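Local coordinates for beta-lactamase (Serratia marcescens, PDB 5GWA), which probably hydrolyses the amide bond of beta-lactam antibiotics, as a class A extended-spectrum serine beta-lactamase, and is captured here with the inhibitor avibactam, at residues V24-E30 with K242-V248; M45-K50 with I141-E147; L58-D62 with I179-S184; P199-K203 with T230-G234. One frame throughout, in Å; residues are numbered along the deposited sequence.

Contact 1: residues V24-E30 with K242-V248; sequences VAVLGIE and KHFAIAV. With NA (sodium ion), chain R; SO4 (sulfate ion), chain C.
The imidazole of H243 is engaged at two points of its edge, with the E30 carboxylate at ND1 and a sulfate ion, probably from the crystallisation liquor, at NE2. ND1 donates to E30 OE2 over 2.6 Å, nearly straight and only 5° out of the ring plane, while the carboxylate is turned 38° against the ring. The second oxygen, OE1, takes the backbone N of H243 at 2.8 Å; both oxygens use their syn lone pairs, so the carboxylate grips one residue twice. A sharp bend at chi2 (87°) folds the E30 chain back for this. The F244 ring meets CG1 of V26 obliquely, CG1 to CD2 4.0 Å, and I29 lays CG1 across CB of H243 at 3.5 Å. Strands 24-28 and 243-248 run antiparallel in the five-stranded sheet of the class A fold, with A25-A247 and L27-A245 as hydrogen-bonded pairs. V24, V26, F244, I246 and V248 share the face where helix 257-276 packs. E30 OE1 and H243 O also bind a sodium ion, at 2.9 Å from OE1. With ND1 donating to a carboxylate and NE2 to a sulfate, the imidazole is probably protonated and positively charged.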
loop_
_atom_site.group_PDB
_atom_site.type_symbol
_atom_site.label_atom_id
_atom_site.label_comp_id
_atom_site.label_asym_id
_atom_site.label_seq_id
_atom_site.Cartn_x
_atom_site.Cartn_y
_atom_site.Cartn_z
ATOM N N VAL A 24 23.508 -5.557 12.324
ATOM C CA VAL A 24 23.085 -5.138 13.662
ATOM C C VAL A 24 24.017 -4.050 14.180
ATOM O O VAL A 24 25.226 -4.198 14.110
ATOM C CB VAL A 24 23.139 -6.284 14.665
ATOM C CG1 VAL A 24 22.655 -5.799 16.027
ATOM C CG2 VAL A 24 22.304 -7.452 14.182
ATOM N N ALA A 25 23.474 -2.975 14.760
ATOM C CA ALA A 25 24.296 -2.062 15.548
ATOM C C ALA A 25 23.523 -1.619 16.766
ATOM O O ALA A 25 22.295 -1.440 16.714
ATOM C CB ALA A 25 24.742 -0.857 14.766
ATOM N N VAL A 26 24.273 -1.404 17.842
ATOM C CA VAL A 26 23.744 -0.923 19.110
ATOM C C VAL A 26 24.725 0.115 19.631
ATOM O O VAL A 26 25.942 -0.085 19.561
ATOM C CB VAL A 26 23.621 -2.049 20.162
ATOM C CG1 VAL A 26 22.902 -1.525 21.410
ATOM C CG2 VAL A 26 22.891 -3.251 19.623
ATOM N N LEU A 27 24.192 1.215 20.147
ATOM C CA LEU A 27 24.999 2.238 20.809
ATOM C C LEU A 27 24.260 2.710 22.051
ATOM O O LEU A 27 23.121 3.200 21.972
ATOM C CB LEU A 27 25.207 3.395 19.847
ATOM C CG LEU A 27 26.370 4.355 19.908
ATOM C CD1 LEU A 27 27.683 3.568 20.095
ATOM C CD2 LEU A 27 26.408 5.150 18.603
ATOM N N GLY A 28 24.929 2.676 23.203
ATOM C CA GLY A 28 24.334 3.300 24.380
ATOM C C GLY A 28 24.205 4.802 24.196
ATOM O O GLY A 28 25.051 5.435 23.598
ATOM N N ILE A 29 23.157 5.400 24.778
ATOM C CA ILE A 29 22.970 6.823 24.660
ATOM C C ILE A 29 23.792 7.567 25.695
ATOM O O ILE A 29 24.505 8.522 25.387
ATOM C CB ILE A 29 21.490 7.233 24.774
ATOM C CG1 ILE A 29 20.655 6.635 23.630
ATOM C CG2 ILE A 29 21.358 8.732 24.707
ATOM C CD1 ILE A 29 21.180 6.984 22.259
ATOM N N GLU A 30 23.712 7.082 26.926
ATOM C CA GLU A 30 24.373 7.752 28.046
ATOM C C GLU A 30 25.727 7.124 28.363
ATOM O O GLU A 30 26.617 7.818 28.834
ATOM C CB GLU A 30 23.460 7.740 29.266
ATOM C CG GLU A 30 22.141 8.510 29.076
ATOM C CD GLU A 30 21.017 7.669 28.472
ATOM O OE1 GLU A 30 21.186 6.438 28.351
ATOM O OE2 GLU A 30 19.948 8.248 28.260
ATOM N N LYS A 242 17.681 4.836 31.375
ATOM C CA LYS A 242 18.742 4.998 30.413
ATOM C C LYS A 242 18.204 4.507 29.070
ATOM O O LYS A 242 17.180 3.796 29.031
ATOM C CB LYS A 242 19.978 4.174 30.834
ATOM C CG LYS A 242 20.722 4.711 32.060
ATOM C CD LYS A 242 21.513 5.963 31.728
ATOM C CE LYS A 242 21.752 6.846 32.947
ATOM N NZ LYS A 242 22.879 6.363 33.789
ATOM N N HIS A 243 18.996 4.721 28.014
ATOM C CA HIS A 243 18.544 4.440 26.638
ATOM C C HIS A 243 19.610 3.761 25.798
ATOM O O HIS A 243 20.789 3.992 25.993
ATOM C CB HIS A 243 18.181 5.732 25.934
ATOM C CG HIS A 243 17.163 6.550 26.666
ATOM N ND1 HIS A 243 17.522 7.483 27.614
ATOM C CD2 HIS A 243 15.815 6.606 26.575
ATOM C CE1 HIS A 243 16.429 8.038 28.128
ATOM N NE2 HIS A 243 15.381 7.521 27.516
ATOM N N PHE A 244 19.173 2.967 24.828
ATOM C CA PHE A 244 20.089 2.498 23.791
ATOM C C PHE A 244 19.465 2.672 22.412
ATOM O O PHE A 244 18.256 2.477 22.238
ATOM C CB PHE A 244 20.572 1.063 24.046
ATOM C CG PHE A 244 19.497 0.001 24.023
ATOM C CD1 PHE A 244 18.764 -0.295 25.156
ATOM C CD2 PHE A 244 19.303 -0.802 22.905
ATOM C CE1 PHE A 244 17.781 -1.252 25.136
ATOM C CE2 PHE A 244 18.344 -1.819 22.901
ATOM C CZ PHE A 244 17.607 -2.071 24.033
ATOM N N ALA A 245 20.312 3.033 21.456
ATOM C CA ALA A 245 19.931 3.027 20.051
ATOM C C ALA A 245 20.280 1.694 19.433
ATOM O O ALA A 245 21.308 1.093 19.781
ATOM C CB ALA A 245 20.633 4.142 19.320
ATOM N N ILE A 246 19.344 1.145 18.666
ATOM C CA ILE A 246 19.544 -0.138 18.024
ATOM C C ILE A 246 19.007 -0.064 16.589
ATOM O O ILE A 246 17.984 0.547 16.318
ATOM C CB ILE A 246 18.889 -1.287 18.821
ATOM C CG1 ILE A 246 19.059 -2.642 18.144
ATOM C CG2 ILE A 246 17.425 -0.997 19.098
ATOM C CD1 ILE A 246 18.818 -3.805 19.076
ATOM N N ALA A 247 19.724 -0.704 15.671
ATOM C CA ALA A 247 19.264 -0.844 14.307
ATOM C C ALA A 247 19.478 -2.252 13.815
ATOM O O ALA A 247 20.580 -2.802 13.976
ATOM C CB ALA A 247 19.990 0.132 13.426
ATOM N N VAL A 248 18.427 -2.887 13.302
ATOM C CA VAL A 248 18.558 -4.224 12.748
ATOM C C VAL A 248 18.024 -4.238 11.330
ATOM O O VAL A 248 16.900 -3.800 11.071
ATOM C CB VAL A 248 17.847 -5.311 13.590
ATOM C CG1 VAL A 248 18.051 -6.691 12.988
ATOM C CG2 VAL A 248 18.327 -5.274 15.040
HETATM NA NA NA R . 23.020 4.191 27.981
HETATM S S SO4 C . 11.405 8.157 27.961
HETATM O O1 SO4 C . 11.399 9.592 28.290
HETATM O O2 SO4 C . 10.772 8.178 26.646
HETATM O O3 SO4 C . 12.842 7.818 27.966
HETATM O O4 SO4 C . 10.649 7.500 29.041
#

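Contact 2: residues M45-K50 with I141-E147; sequences MQSTYK and ISIKATE. With NXL ((2S,5R)-1-formyl-5-[(sulfooxy)amino]piperidine-2-carboxamide), chain B.
M45 reaches across with its terminal methyl: CE lies 3.4 Å from S142 O and also touches CG1 of I143 and CG2 of I141, the methionine and I143 crossing at about a right angle. Q46 turns its amide oxygen to a water; the water, 2.7 Å from Q46 OE1, links it to E147 OE1, while NE2 is held by Q157. S47 carries the inhibitor. Its OG is bonded covalently to CAN of avibactam at 1.4 Å, making the carbamoylated form of the class A nucleophile, and its backbone N gives a weak bond to OAC, as expected of an oxyanion-hole donor. In the turn that follows, T48 N and OG1 both donate to M45 O. Y49, with CG wedged between the backbone N and the carbonyl carbon (chi1 86°), projects its ring so that OH donates to A145 O at 2.7 Å, in the carbonyl plane and on a lone pair; CD2 meanwhile rests on CG2 of I143. K50 extends fully beyond CG to place NZ near S47 OG, at 3.2 Å, with N113 and S111 as further partners. Its salt bridge to E147 is long, NZ to OE2 3.9 Å. S47 and K50 match the SxxK motif of serine beta-lactamases, leading into helix 49-63, which E147 faces from the first turn of helix 147-151. Helices 113-123 and 126-135 pack against E147 and I143 respectively, and strand 161-162 lies beside M45 and I141.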
loop_
_atom_site.group_PDB
_atom_site.type_symbol
_atom_site.label_atom_id
_atom_site.label_comp_id
_atom_site.label_asym_id
_atom_site.label_seq_id
_atom_site.Cartn_x
_atom_site.Cartn_y
_atom_site.Cartn_z
ATOM N N MET A 45 17.589 0.555 3.098
ATOM C CA MET A 45 16.886 1.177 4.229
ATOM C C MET A 45 15.354 0.986 4.184
ATOM O O MET A 45 14.702 0.965 5.251
ATOM C CB MET A 45 17.206 2.669 4.307
ATOM C CG MET A 45 18.597 2.941 4.774
ATOM S SD MET A 45 18.902 4.671 5.127
ATOM C CE MET A 45 19.090 5.340 3.487
ATOM N N GLN A 46 14.786 0.964 2.975
ATOM C CA GLN A 46 13.345 1.111 2.709
ATOM C C GLN A 46 12.807 2.224 3.599
ATOM O O GLN A 46 13.456 3.274 3.691
ATOM C CB GLN A 46 12.638 -0.196 2.921
ATOM C CG GLN A 46 12.754 -1.152 1.768
ATOM C CD GLN A 46 11.971 -0.709 0.557
ATOM O OE1 GLN A 46 11.275 0.303 0.574
ATOM N NE2 GLN A 46 12.128 -1.459 -0.555
ATOM N N SER A 47 11.728 1.991 4.322
ATOM C CA SER A 47 11.023 3.096 4.972
ATOM C C SER A 47 11.774 3.683 6.159
ATOM O O SER A 47 11.387 4.767 6.618
ATOM C CB SER A 47 9.631 2.707 5.460
ATOM O OG SER A 47 8.697 2.507 4.394
ATOM N N THR A 48 12.873 3.065 6.606
ATOM C CA THR A 48 13.610 3.616 7.727
ATOM C C THR A 48 14.204 4.981 7.390
ATOM O O THR A 48 14.339 5.799 8.280
ATOM C CB THR A 48 14.716 2.693 8.276
ATOM O OG1 THR A 48 15.716 2.500 7.279
ATOM C CG2 THR A 48 14.115 1.346 8.727
ATOM N N TYR A 49 14.367 5.285 6.106
ATOM C CA TYR A 49 14.896 6.586 5.750
ATOM C C TYR A 49 13.944 7.727 5.917
ATOM O O TYR A 49 14.349 8.903 5.780
ATOM C CB TYR A 49 15.592 6.569 4.401
ATOM C CG TYR A 49 14.725 6.767 3.166
ATOM C CD1 TYR A 49 13.371 6.419 3.148
ATOM C CD2 TYR A 49 15.310 7.177 1.957
ATOM C CE1 TYR A 49 12.619 6.551 1.985
ATOM C CE2 TYR A 49 14.553 7.335 0.804
ATOM C CZ TYR A 49 13.212 6.971 0.808
ATOM O OH TYR A 49 12.455 7.079 -0.360
ATOM N N LYS A 50 12.715 7.444 6.295
ATOM C CA LYS A 50 11.747 8.504 6.599
ATOM C C LYS A 50 12.137 9.204 7.908
ATOM O O LYS A 50 11.695 10.330 8.171
ATOM C CB LYS A 50 10.325 7.957 6.662
ATOM C CG LYS A 50 9.846 7.471 5.291
ATOM C CD LYS A 50 8.606 6.595 5.394
ATOM C CE LYS A 50 8.266 6.010 4.039
ATOM N NZ LYS A 50 7.011 5.222 4.084
ATOM N N ILE A 141 25.725 6.700 4.780
ATOM C CA ILE A 141 24.307 6.713 4.457
ATOM C C ILE A 141 24.144 7.306 3.064
ATOM O O ILE A 141 24.692 8.391 2.790
ATOM C CB ILE A 141 23.488 7.543 5.474
ATOM C CG1 ILE A 141 23.662 6.975 6.888
ATOM C CG2 ILE A 141 22.000 7.547 5.106
ATOM C CD1 ILE A 141 23.035 7.757 8.009
ATOM N N SER A 142 23.333 6.658 2.237
ATOM C CA SER A 142 23.079 7.101 0.868
ATOM C C SER A 142 21.587 7.269 0.669
ATOM O O SER A 142 20.835 6.299 0.789
ATOM C CB SER A 142 23.637 6.101 -0.129
ATOM O OG SER A 142 23.256 6.425 -1.458
ATOM N N ILE A 143 21.164 8.485 0.339
ATOM C CA ILE A 143 19.751 8.771 0.057
ATOM C C ILE A 143 19.654 9.270 -1.378
ATOM O O ILE A 143 20.103 10.399 -1.694
ATOM C CB ILE A 143 19.152 9.740 1.091
ATOM C CG1 ILE A 143 19.188 9.096 2.491
ATOM C CG2 ILE A 143 17.752 10.216 0.703
ATOM C CD1 ILE A 143 18.958 10.025 3.654
ATOM N N LYS A 144 18.993 8.463 -2.207
ATOM C CA LYS A 144 19.008 8.658 -3.650
ATOM C C LYS A 144 17.630 8.624 -4.307
ATOM O O LYS A 144 17.503 9.023 -5.452
ATOM C CB LYS A 144 19.909 7.628 -4.274
ATOM C CG LYS A 144 21.365 7.761 -3.849
ATOM C CD LYS A 144 22.046 8.999 -4.364
ATOM C CE LYS A 144 23.368 9.203 -3.620
ATOM N NZ LYS A 144 24.170 10.291 -4.240
ATOM N N ALA A 145 16.681 7.911 -3.713
ATOM C CA ALA A 145 15.443 7.621 -4.453
ATOM C C ALA A 145 14.238 7.830 -3.561
ATOM O O ALA A 145 14.222 7.424 -2.416
ATOM C CB ALA A 145 15.416 6.203 -4.946
ATOM N N THR A 146 13.201 8.388 -4.138
ATOM C CA THR A 146 11.932 8.580 -3.450
ATOM C C THR A 146 11.185 7.251 -3.401
ATOM O O THR A 146 11.623 6.264 -3.979
ATOM C CB THR A 146 11.033 9.566 -4.204
ATOM O OG1 THR A 146 10.765 9.040 -5.509
ATOM C CG2 THR A 146 11.674 10.937 -4.322
ATOM N N GLU A 147 10.055 7.225 -2.710
ATOM C CA GLU A 147 9.259 6.011 -2.694
ATOM C C GLU A 147 8.737 5.669 -4.069
ATOM O O GLU A 147 8.775 4.500 -4.457
ATOM C CB GLU A 147 8.103 6.115 -1.682
ATOM C CG GLU A 147 8.597 6.000 -0.244
ATOM C CD GLU A 147 9.001 4.604 0.167
ATOM O OE1 GLU A 147 8.642 3.624 -0.536
ATOM O OE2 GLU A 147 9.613 4.414 1.260
HETATM O OAC NXL B . 9.516 0.399 4.126
HETATM C CAN NXL B . 8.556 1.152 4.005
HETATM N N NXL B . 7.498 0.882 3.382
HETATM C CAJ NXL B . 6.303 1.684 3.541
HETATM C CA NXL B . 7.412 -0.354 2.616
HETATM C C NXL B . 7.272 -0.183 1.142
HETATM O O NXL B . 7.092 0.910 0.637
HETATM N NAA NXL B . 7.216 -1.324 0.449
HETATM C CB NXL B . 6.274 -1.181 3.155
HETATM C CAH NXL B . 5.003 -0.389 3.352
HETATM C CAO NXL B . 5.233 0.851 4.205
HETATM N NAK NXL B . 5.536 0.630 5.635
HETATM O OAL NXL B . 6.035 -0.546 5.956
HETATM S SAR NXL B . 6.833 -0.579 7.264
HETATM O OAD NXL B . 5.885 -1.051 8.223
HETATM O OAE NXL B . 7.900 -1.514 7.343
HETATM O OAG NXL B . 7.583 0.871 7.297
HETATM O O HOH W 1 9.671 1.231 -1.446
#

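Contact 3: residues L58-D62 with I179-S184; sequences LDKLD and ILSKNS. With SO4 (sulfate ion), chain E.
L180 lays CD2 over the backbone of helix 49-63, 3.6 Å from D59 N and 3.9 Å from CB of L58, the two leucine side chains crossing at a slant. L58 also sends CD1 and CD2 toward S184, and F187 and L188 of helix 182-193 extend this apolar patch along the same helix. Next to the patch the contact turns polar around D62. Its OD1 accepts from S184 OG at 2.7 Å and from S181 OG at 2.9 Å; the two hydroxyls approach from opposite faces of the carboxylate plane, 35° and 40° out of it. OD2 takes the backbone N of S181 at 3.0 Å, in a nearly straight bond. S181 is the N-cap of helix 182-193: with OG set between its own backbone N and carbonyl carbon (chi1 71°), it accepts from S184 N while giving its proton to D62. The aspartate of one helix thus buttresses the N-cap of another, and its negative charge, lying at the amino end of that helix, is probably favoured by the helix dipole. A water bridges D59 OD1 to I179 O, donating to both, and the same carboxylate oxygen forms a salt bridge with K63 within helix 49-63.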
loop_
_atom_site.group_PDB
_atom_site.type_symbol
_atom_site.label_atom_id
_atom_site.label_comp_id
_atom_site.label_asym_id
_atom_site.label_seq_id
_atom_site.Cartn_x
_atom_site.Cartn_y
_atom_site.Cartn_z
ATOM N N LEU A 58 12.184 18.908 9.556
ATOM C CA LEU A 58 11.943 19.681 10.764
ATOM C C LEU A 58 13.032 20.724 10.937
ATOM O O LEU A 58 12.768 21.757 11.504
ATOM C CB LEU A 58 11.877 18.770 11.994
ATOM C CG LEU A 58 10.590 17.956 12.041
ATOM C CD1 LEU A 58 10.744 16.802 13.038
ATOM C CD2 LEU A 58 9.394 18.829 12.410
ATOM N N ASP A 59 14.238 20.424 10.483
ATOM C CA ASP A 59 15.322 21.427 10.469
ATOM C C ASP A 59 14.932 22.605 9.588
ATOM O O ASP A 59 15.212 23.774 9.928
ATOM C CB ASP A 59 16.635 20.835 9.999
ATOM C CG ASP A 59 17.750 21.869 9.913
ATOM O OD1 ASP A 59 18.232 22.268 10.994
ATOM O OD2 ASP A 59 18.245 22.111 8.803
ATOM N N LYS A 60 14.424 22.296 8.393
ATOM C CA LYS A 60 14.028 23.332 7.457
ATOM C C LYS A 60 12.944 24.186 8.080
ATOM O O LYS A 60 13.020 25.410 8.020
ATOM C CB LYS A 60 13.537 22.715 6.139
ATOM C CG LYS A 60 13.015 23.745 5.135
ATOM C CD LYS A 60 12.894 23.119 3.746
ATOM C CE LYS A 60 12.361 24.091 2.707
ATOM N NZ LYS A 60 13.449 24.948 2.176
ATOM N N LEU A 61 11.952 23.576 8.706
ATOM C CA LEU A 61 10.891 24.331 9.345
ATOM C C LEU A 61 11.483 25.179 10.482
ATOM O O LEU A 61 11.103 26.336 10.671
ATOM C CB LEU A 61 9.859 23.399 9.914
ATOM C CG LEU A 61 9.049 22.590 8.910
ATOM C CD1 LEU A 61 8.095 21.718 9.684
ATOM C CD2 LEU A 61 8.273 23.463 7.923
ATOM N N ASP A 62 12.361 24.573 11.275
ATOM C CA ASP A 62 13.021 25.298 12.391
ATOM C C ASP A 62 13.743 26.522 11.797
ATOM O O ASP A 62 13.552 27.653 12.262
ATOM C CB ASP A 62 14.078 24.384 13.090
ATOM C CG ASP A 62 13.482 23.323 14.080
ATOM O OD1 ASP A 62 12.365 23.453 14.598
ATOM O OD2 ASP A 62 14.240 22.389 14.427
ATOM N N ILE A 179 20.514 17.779 16.978
ATOM C CA ILE A 179 20.106 18.114 15.604
ATOM C C ILE A 179 19.016 19.200 15.509
ATOM O O ILE A 179 19.112 20.083 14.668
ATOM C CB ILE A 179 19.642 16.844 14.832
ATOM C CG1 ILE A 179 20.711 15.762 14.873
ATOM C CG2 ILE A 179 19.316 17.200 13.392
ATOM C CD1 ILE A 179 20.213 14.402 14.439
ATOM N N LEU A 180 17.970 19.131 16.321
ATOM C CA LEU A 180 16.781 19.969 16.110
ATOM C C LEU A 180 16.558 20.989 17.235
ATOM O O LEU A 180 17.185 20.925 18.291
ATOM C CB LEU A 180 15.555 19.070 15.952
ATOM C CG LEU A 180 15.621 18.091 14.764
ATOM C CD1 LEU A 180 14.469 17.110 14.903
ATOM C CD2 LEU A 180 15.542 18.828 13.434
ATOM N N SER A 181 15.584 21.874 17.060
ATOM C CA SER A 181 15.053 22.624 18.201
ATOM C C SER A 181 14.468 21.683 19.230
ATOM O O SER A 181 14.144 20.540 18.915
ATOM C CB SER A 181 13.972 23.609 17.751
ATOM O OG SER A 181 12.781 22.940 17.373
ATOM N N LYS A 182 14.269 22.175 20.447
ATOM C CA LYS A 182 13.589 21.384 21.473
ATOM C C LYS A 182 12.199 20.913 21.027
ATOM O O LYS A 182 11.815 19.767 21.289
ATOM C CB LYS A 182 13.515 22.188 22.787
ATOM C CG LYS A 182 12.960 21.417 23.974
ATOM C CD LYS A 182 11.561 21.890 24.370
ATOM C CE LYS A 182 11.220 21.474 25.794
ATOM N NZ LYS A 182 11.337 20.007 26.054
ATOM N N ASN A 183 11.401 21.824 20.458
ATOM C CA ASN A 183 10.027 21.514 20.074
ATOM C C ASN A 183 9.989 20.483 18.959
ATOM O O ASN A 183 9.172 19.569 19.003
ATOM C CB ASN A 183 9.247 22.751 19.633
ATOM C CG ASN A 183 10.144 23.908 19.276
ATOM O OD1 ASN A 183 10.724 24.548 20.156
ATOM N ND2 ASN A 183 10.259 24.192 17.985
ATOM N N SER A 184 10.885 20.637 17.996
ATOM C CA SER A 184 10.909 19.686 16.875
ATOM C C SER A 184 11.418 18.325 17.337
ATOM O O SER A 184 10.862 17.301 16.951
ATOM C CB SER A 184 11.748 20.194 15.742
ATOM O OG SER A 184 11.013 21.215 15.049
HETATM S S SO4 E . 14.668 19.209 27.340
HETATM O O1 SO4 E . 15.585 20.186 27.986
HETATM O O2 SO4 E . 13.762 19.951 26.438
HETATM O O3 SO4 E . 15.453 18.207 26.528
HETATM O O4 SO4 E . 13.904 18.459 28.373
HETATM O O HOH W 2 20.044 20.600 12.373
#

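Contact 4: residues P199-K203 with T230-G234; sequences PKRLK and TNDIG
T230 places CG2 over the centre of the R201 guanidinium, 3.7 Å above its plane, the two side chains crossing at about a right angle. This strand, 227-237, belongs to the five-stranded antiparallel sheet of the class A beta-lactamase fold, lying between strands 212-218 and 243-253; the loop that leads from helix 182-193 to strand 212-218 closes against it. N231 contributes its carbonyl: O accepts from R201 NH1 at 3.0 Å, with the oxygen within 2° of the guanidinium plane. The arginine chain, extended from CG to NE, brings its head to the avibactam pocket, where NH2 bonds to S218 OG, NH1 also to G217 O and NE to E261; NH1 and the inhibitor's sulfate group form at most a long, weak ion pair. The side chain of N231 turns from the loop, its ND2 bonding to P44 O. D232 directs its carboxylate at the loop backbone. CG anti to the backbone N (chi1 -161°) brings OD2 to L202 N at 2.9 Å, meeting it with the anti lone pair, and a water donating to OD2 at 2.8 Å accepts from K203 N. The L202 side chain slants across this carboxylate, CG 3.3 Å from D232 OD2. The other oxygen, OD1, is bonded to H214, so the buried carboxylate ties the loop to the neighbouring strand. I233 points from the loop toward T48 on the far side, but its backbone and that of G234 also meet L202: CD1 sits 3.8 Å from I233 C and 3.9 Å from G234 N.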
loop_
_atom_site.group_PDB
_atom_site.type_symbol
_atom_site.label_atom_id
_atom_site.label_comp_id
_atom_site.label_asym_id
_atom_site.label_seq_id
_atom_site.Cartn_x
_atom_site.Cartn_y
_atom_site.Cartn_z
ATOM N N PRO A 199 5.044 -3.966 15.263
ATOM C CA PRO A 199 5.014 -4.174 16.699
ATOM C C PRO A 199 5.629 -5.502 17.143
ATOM O O PRO A 199 5.902 -5.665 18.324
ATOM C CB PRO A 199 3.509 -4.172 16.996
ATOM C CG PRO A 199 2.906 -4.699 15.726
ATOM C CD PRO A 199 3.698 -3.989 14.670
ATOM N N LYS A 200 5.868 -6.423 16.202
ATOM C CA LYS A 200 6.594 -7.665 16.514
ATOM C C LYS A 200 8.034 -7.664 16.006
ATOM O O LYS A 200 8.663 -8.707 15.976
ATOM C CB LYS A 200 5.832 -8.889 15.985
ATOM C CG LYS A 200 4.384 -8.944 16.479
ATOM C CD LYS A 200 4.293 -8.856 17.995
ATOM C CE LYS A 200 3.312 -9.868 18.570
ATOM N NZ LYS A 200 1.914 -9.378 18.462
ATOM N N ARG A 201 8.607 -6.459 15.884
ATOM C CA ARG A 201 10.021 -6.300 15.522
ATOM C C ARG A 201 10.818 -5.924 16.755
ATOM O O ARG A 201 10.872 -6.715 17.670
ATOM C CB ARG A 201 10.160 -5.355 14.314
ATOM C CG ARG A 201 9.433 -5.879 13.086
ATOM C CD ARG A 201 9.670 -5.073 11.825
ATOM N NE ARG A 201 8.823 -5.537 10.729
ATOM C CZ ARG A 201 8.932 -5.134 9.466
ATOM N NH1 ARG A 201 9.842 -4.246 9.110
ATOM N NH2 ARG A 201 8.094 -5.582 8.568
ATOM N N LEU A 202 11.444 -4.743 16.841
ATOM C CA LEU A 202 12.185 -4.420 18.037
ATOM C C LEU A 202 11.393 -4.628 19.313
ATOM O O LEU A 202 11.936 -5.103 20.304
ATOM C CB LEU A 202 12.748 -2.994 18.032
ATOM C CG LEU A 202 13.839 -2.693 16.991
ATOM C CD1 LEU A 202 14.110 -1.229 16.902
ATOM C CD2 LEU A 202 15.146 -3.441 17.301
ATOM N N LYS A 203 10.131 -4.204 19.319
ATOM C CA LYS A 203 9.239 -4.286 20.474
ATOM C C LYS A 203 8.765 -5.710 20.803
ATOM O O LYS A 203 8.181 -5.942 21.842
ATOM C CB LYS A 203 8.015 -3.399 20.223
ATOM C CG LYS A 203 8.306 -1.893 20.270
ATOM C CD LYS A 203 7.125 -1.087 19.759
ATOM C CE LYS A 203 5.928 -1.188 20.685
ATOM N NZ LYS A 203 6.157 -0.428 21.938
ATOM N N THR A 230 13.832 -6.259 5.745
ATOM C CA THR A 230 12.895 -6.246 6.875
ATOM C C THR A 230 13.682 -5.631 8.036
ATOM O O THR A 230 14.607 -6.223 8.593
ATOM C CB THR A 230 12.448 -7.675 7.250
ATOM O OG1 THR A 230 11.971 -8.343 6.088
ATOM C CG2 THR A 230 11.339 -7.654 8.283
ATOM N N ASN A 231 13.329 -4.379 8.378
ATOM C CA ASN A 231 14.175 -3.548 9.203
ATOM C C ASN A 231 13.375 -2.930 10.356
ATOM O O ASN A 231 12.173 -2.682 10.209
ATOM C CB ASN A 231 14.706 -2.357 8.382
ATOM C CG ASN A 231 15.373 -2.771 7.063
ATOM O OD1 ASN A 231 16.027 -3.833 6.972
ATOM N ND2 ASN A 231 15.429 -1.808 6.130
ATOM N N ASP A 232 14.091 -2.540 11.410
ATOM C CA ASP A 232 13.530 -1.695 12.486
ATOM C C ASP A 232 14.692 -0.990 13.180
ATOM O O ASP A 232 15.746 -1.599 13.438
ATOM C CB ASP A 232 12.715 -2.550 13.429
ATOM C CG ASP A 232 11.746 -1.739 14.284
ATOM O OD1 ASP A 232 11.542 -0.529 13.975
ATOM O OD2 ASP A 232 11.144 -2.357 15.198
ATOM N N ILE A 233 14.541 0.324 13.380
ATOM C CA ILE A 233 15.579 1.167 13.984
ATOM C C ILE A 233 14.952 2.024 15.061
ATOM O O ILE A 233 13.794 2.417 14.912
ATOM C CB ILE A 233 16.312 2.052 12.939
ATOM C CG1 ILE A 233 15.446 3.199 12.432
ATOM C CG2 ILE A 233 16.788 1.193 11.788
ATOM C CD1 ILE A 233 16.232 4.207 11.615
ATOM N N GLY A 234 15.665 2.298 16.150
ATOM C CA GLY A 234 15.055 3.151 17.187
ATOM C C GLY A 234 15.882 3.325 18.413
ATOM O O GLY A 234 17.037 2.897 18.479
HETATM O O HOH W 3 9.086 -2.596 17.151
#

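Contacts 1 and 4 share the five-stranded sheet: I246 N lies 2.9 Å from G234 O and V248 N 3.0 Å from D232 O, probable hydrogen bonds between neighbouring strands, and their centres are 13 Å apart. Contact 4 meets contact 2 where N231 ND2 approaches M45 O at 3.0 Å and T48 packs on I233, so the sheet and the helix carrying the acylated serine flank the avibactam pocket together, contact 2 supplying the covalent attachment and contact 4 R201. Contact 3 uses the distal part of the same helix, 49-63, its centre 20 Å from that of contact 2, and joins it to helix 182-193, well away from the inhibitor.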